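Local atomic coordinates of ribonuclease (Chelonia mydas, PDB entry 2ZPO), a protein that is a pancreatic-type ribonuclease that probably cleaves single- and double-stranded RNA on the 3' side of pyrimidine nucleotides. Residues His11-Tyr14 and Pro15-Ala19; Ala19-Thr22 and Arg23-Cys26. One frame throughout, in Å; residues are numbered along the deposited sequence. Where two conformers were deposited one is given.

Contact 1: residues His11-Tyr14 and Pro15-Ala19; sequences HVDY and PRTAA. With SO4 (sulfate ion), chain B.
Asp13 and Thr17 close a turn in the loop that leads from helix 3-11 to helix 22-32 of this pancreatic-type ribonuclease. The two carboxylate oxygens of Asp13 share the work: OD1 accepts from Thr17 OG1 at 2.8 Å, and OD2 from Thr17 N at 2.9 Å. The second bond is nearly straight, with an N-H...O angle of 173°. Each oxygen is met on its syn side, although the backbone N-H arrives 27° out of the carboxylate plane. Thr17 can offer both donors together because its OG1 stands beside its own backbone N (chi1 -66°). Asp13 OD2 probably has a further hydrogen-bond partner in Tyr25 OH. Replacing Asp13 by an alanine would probably leave Thr17 N, Thr17 OG1 and Tyr25 OH without this common partner and free the turn to shift. At the bend, the peptide between Tyr14 and Pro15 is cis, and Pro15 packs over one face of the Tyr14 ring: Pro15 N is 3.3 Å from Tyr14 CG, while Pro15 CD sits near the rim, 4.1 Å from Tyr14 CD2. Upstream, His11, the probable proton acceptor, donates from NE2 to O1 of a sulfate, probably from the crystallisation liquor, at 2.9 Å with the oxygen near the ring plane. His114 ND1 and Tyr115 N also bind this ion, and a hydrogen bond from His11 ND1 to Thr45 O is consistent with a fixed ring rotation. Around the loop, Asp13 pairs through its backbone with Val47 of strand 43-47, in one conformer Arg16 NH2 hydrogen-bonds Thr79 OG1 on strand 69-83, and both Asp13 and Thr17 lean on Met29 of helix 22-32.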
# COMPACT_ATOMS: atom_id res chain seq x y z
N HIS A 11 -1.88 3.65 -0.26
CA HIS A 11 -0.74 2.85 0.26
C HIS A 11 0.03 3.37 1.47
O HIS A 11 0.95 2.69 1.96
CB HIS A 11 0.26 2.55 -0.87
CG HIS A 11 -0.32 1.79 -2.01
ND1 HIS A 11 -0.76 0.48 -1.90
CD2 HIS A 11 -0.57 2.16 -3.29
CE1 HIS A 11 -1.24 0.08 -3.07
NE2 HIS A 11 -1.12 1.08 -3.93
N VAL A 12 -0.30 4.56 1.97
CA VAL A 12 0.44 5.14 3.09
C VAL A 12 -0.48 5.31 4.31
O VAL A 12 -1.50 6.03 4.25
CB VAL A 12 1.17 6.46 2.70
CG1 VAL A 12 1.89 7.05 3.92
CG2 VAL A 12 2.14 6.24 1.53
N ASP A 13 -0.14 4.64 5.41
CA ASP A 13 -0.89 4.79 6.65
C ASP A 13 0.11 4.95 7.77
O ASP A 13 0.61 3.96 8.30
CB ASP A 13 -1.80 3.60 6.90
CG ASP A 13 -2.58 3.72 8.20
OD1 ASP A 13 -2.99 4.85 8.53
OD2 ASP A 13 -2.77 2.68 8.87
N TYR A 14 0.41 6.20 8.09
CA TYR A 14 1.45 6.49 9.06
C TYR A 14 1.12 7.73 9.91
O TYR A 14 0.88 8.78 9.34
CB TYR A 14 2.79 6.69 8.34
CG TYR A 14 3.84 7.13 9.32
CD1 TYR A 14 4.48 6.20 10.14
CD2 TYR A 14 4.14 8.49 9.46
CE1 TYR A 14 5.42 6.62 11.09
CE2 TYR A 14 5.07 8.91 10.40
CZ TYR A 14 5.70 7.97 11.19
OH TYR A 14 6.63 8.38 12.10
N PRO A 15 1.16 7.59 11.26
CA PRO A 15 1.34 6.33 12.01
C PRO A 15 0.20 5.36 11.70
O PRO A 15 -0.86 5.80 11.22
CB PRO A 15 1.28 6.76 13.49
CG PRO A 15 1.52 8.26 13.47
CD PRO A 15 1.01 8.76 12.16
N ARG A 16 0.45 4.06 11.94
CA ARG A 16 -0.54 3.03 11.67
C ARG A 16 -1.84 3.36 12.40
O ARG A 16 -1.83 3.77 13.57
CB ARG A 16 -0.01 1.67 12.09
CG ARG A 16 -0.84 0.52 11.55
CD ARG A 16 -0.24 -0.82 11.91
NE ARG A 16 -0.86 -1.89 11.14
CZ ARG A 16 -1.92 -2.58 11.53
NH1 ARG A 16 -2.49 -2.35 12.71
NH2 ARG A 16 -2.40 -3.53 10.75
N THR A 17 -2.96 3.22 11.68
CA THR A 17 -4.28 3.46 12.26
C THR A 17 -4.61 2.32 13.21
O THR A 17 -4.40 1.15 12.90
CB THR A 17 -5.33 3.61 11.14
OG1 THR A 17 -5.04 4.79 10.41
CG2 THR A 17 -6.77 3.68 11.69
N ALA A 18 -5.07 2.68 14.42
CA ALA A 18 -5.39 1.70 15.44
C ALA A 18 -6.64 0.92 15.04
O ALA A 18 -7.54 1.47 14.40
CB ALA A 18 -5.61 2.41 16.79
N ALA A 19 -6.64 -0.36 15.38
CA ALA A 19 -7.76 -1.27 15.09
C ALA A 19 -7.67 -2.46 16.03
O ALA A 19 -6.60 -2.71 16.58
CB ALA A 19 -7.73 -1.72 13.61
S SO4 B . -1.44 0.76 -7.47
O1 SO4 B . -2.52 0.68 -6.49
O2 SO4 B . -1.66 -0.19 -8.57
O3 SO4 B . -1.32 2.12 -8.05
O4 SO4 B . -0.20 0.36 -6.84

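Contact 2: residues Ala19-Thr22 and Arg23-Cys26; sequences APDT and RTYC. With GOL (glycerol), chain M; SO4 (sulfate ion), chain D.
From Asp21 onward the backbone enters helix 22-32, as two successive i to i+4 bonds attest: Tyr25 N to Asp21 O, 2.9 Å and in the carbonyl plane, and Cys26 N to Thr22 O, also 2.9 Å. The side chain of Asp21 folds back over this first turn. Its CG lies between the backbone N and the carbonyl carbon (chi1 48°), which carries OD1 to Thr24. There Asp21 OD1 accepts twice, from Thr24 N at 2.8 Å, nearly along the carboxylate C-O axis, and from Thr24 OG1 at 2.7 Å, 30° out of the carboxylate plane. Arg23 bends at chi3 and brings NH1 to 3.6 Å from Asp21 OD1; this is a long salt bridge of charges alone, since the oxygen lies well off the guanidinium plane. Two apolar contacts add to this: Pro20 CD meets the methyl CG2 of Thr24 at 3.7 Å, and Ala19 CB rests 3.8 Å from Tyr25 CB, at the edge of the tyrosine ring. Thr22 N and Arg23 N, both at the helix start, donate to glycerol O1 and O2, while Thr22 OG1 bonds a sulfate that Thr98 OG1 also holds. Cys26 ties the helix to strand 69-83 through its disulfide with Cys81. The whole is a helix N-cap, with Asp21 as the capping residue and its OD1 accepting from the backbone N-H three residues on.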
# COMPACT_ATOMS: atom_id res chain seq x y z
N ALA A 19 -6.64 -0.36 15.38
CA ALA A 19 -7.76 -1.27 15.09
C ALA A 19 -7.67 -2.46 16.03
O ALA A 19 -6.60 -2.71 16.58
CB ALA A 19 -7.73 -1.72 13.61
N PRO A 20 -8.79 -3.20 16.24
CA PRO A 20 -8.77 -4.34 17.18
C PRO A 20 -8.00 -5.56 16.68
O PRO A 20 -7.44 -6.31 17.48
CB PRO A 20 -10.26 -4.70 17.37
CG PRO A 20 -11.03 -3.87 16.40
CD PRO A 20 -10.12 -2.93 15.67
N ASP A 21 -7.97 -5.75 15.35
CA ASP A 21 -7.27 -6.87 14.76
C ASP A 21 -7.07 -6.56 13.27
O ASP A 21 -7.60 -5.56 12.78
CB ASP A 21 -8.09 -8.14 14.93
CG ASP A 21 -9.55 -7.94 14.54
OD1 ASP A 21 -9.83 -7.66 13.36
OD2 ASP A 21 -10.44 -8.06 15.42
N THR A 22 -6.33 -7.40 12.56
CA THR A 22 -5.96 -7.05 11.18
C THR A 22 -7.13 -7.14 10.19
O THR A 22 -7.23 -6.36 9.26
CB THR A 22 -4.78 -7.88 10.69
OG1 THR A 22 -3.75 -7.87 11.69
CG2 THR A 22 -4.23 -7.29 9.41
N ARG A 23 -8.04 -8.08 10.42
CA ARG A 23 -9.21 -8.23 9.57
C ARG A 23 -10.02 -6.92 9.64
O ARG A 23 -10.43 -6.38 8.60
CB ARG A 23 -10.03 -9.43 10.07
CG ARG A 23 -11.32 -9.71 9.39
CD ARG A 23 -12.15 -10.70 10.22
NE ARG A 23 -13.23 -9.98 10.93
CZ ARG A 23 -13.30 -9.76 12.24
NH1 ARG A 23 -12.37 -10.20 13.09
NH2 ARG A 23 -14.34 -9.09 12.72
N THR A 24 -10.21 -6.40 10.85
CA THR A 24 -10.96 -5.16 11.06
C THR A 24 -10.19 -3.95 10.51
O THR A 24 -10.78 -3.06 9.91
CB THR A 24 -11.31 -4.90 12.55
OG1 THR A 24 -11.99 -6.04 13.12
CG2 THR A 24 -12.18 -3.70 12.68
N TYR A 25 -8.88 -3.91 10.74
CA TYR A 25 -8.02 -2.90 10.12
C TYR A 25 -8.32 -2.84 8.61
O TYR A 25 -8.60 -1.77 8.04
CB TYR A 25 -6.54 -3.23 10.34
CG TYR A 25 -5.63 -2.26 9.64
CD1 TYR A 25 -5.23 -2.48 8.32
CD2 TYR A 25 -5.17 -1.11 10.29
CE1 TYR A 25 -4.40 -1.58 7.69
CE2 TYR A 25 -4.34 -0.18 9.66
CZ TYR A 25 -3.97 -0.42 8.35
OH TYR A 25 -3.15 0.50 7.72
N CYS A 26 -8.23 -4.00 7.97
CA CYS A 26 -8.42 -4.06 6.52
C CYS A 26 -9.81 -3.62 6.07
O CYS A 26 -9.97 -2.84 5.15
CB CYS A 26 -8.08 -5.46 6.04
SG CYS A 26 -6.32 -5.79 6.00
C1 GOL M . -5.60 -11.30 12.83
O1 GOL M . -5.40 -10.26 13.76
C2 GOL M . -6.55 -10.88 11.70
O2 GOL M . -7.80 -10.59 12.26
C3 GOL M . -6.69 -11.94 10.60
O3 GOL M . -7.25 -11.38 9.42
S SO4 D . -0.97 -10.29 12.11
O1 SO4 D . -2.29 -10.22 11.47
O2 SO4 D . 0.05 -10.79 11.16
O3 SO4 D . -0.62 -8.97 12.64
O4 SO4 D . -1.03 -11.23 13.23

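In the fold
Contacts 1 and 2 follow one another along the chain, share Ala19, and have centres about 11 Å apart. Tyr25 joins them: from the helix of contact 2 its OH comes to 2.5 Å from Asp13 OD2, a probable hydrogen bond. The Tyr25 ring is flanked by contact 1, with Arg16 NH2, in one conformer, 3.6 Å from Tyr25 CG in a cation-pi arrangement and Thr17 O 3.5 Å from Tyr25 CE2. Contact 1 reaches the active site directly through His11 and its sulfate. Contact 2 holds no active-site residue; the side chain of Cys26 is about 7 Å from that of Arg82 and that of Tyr25 about 8 Å from that of Asn44, both probable substrate-binding residues.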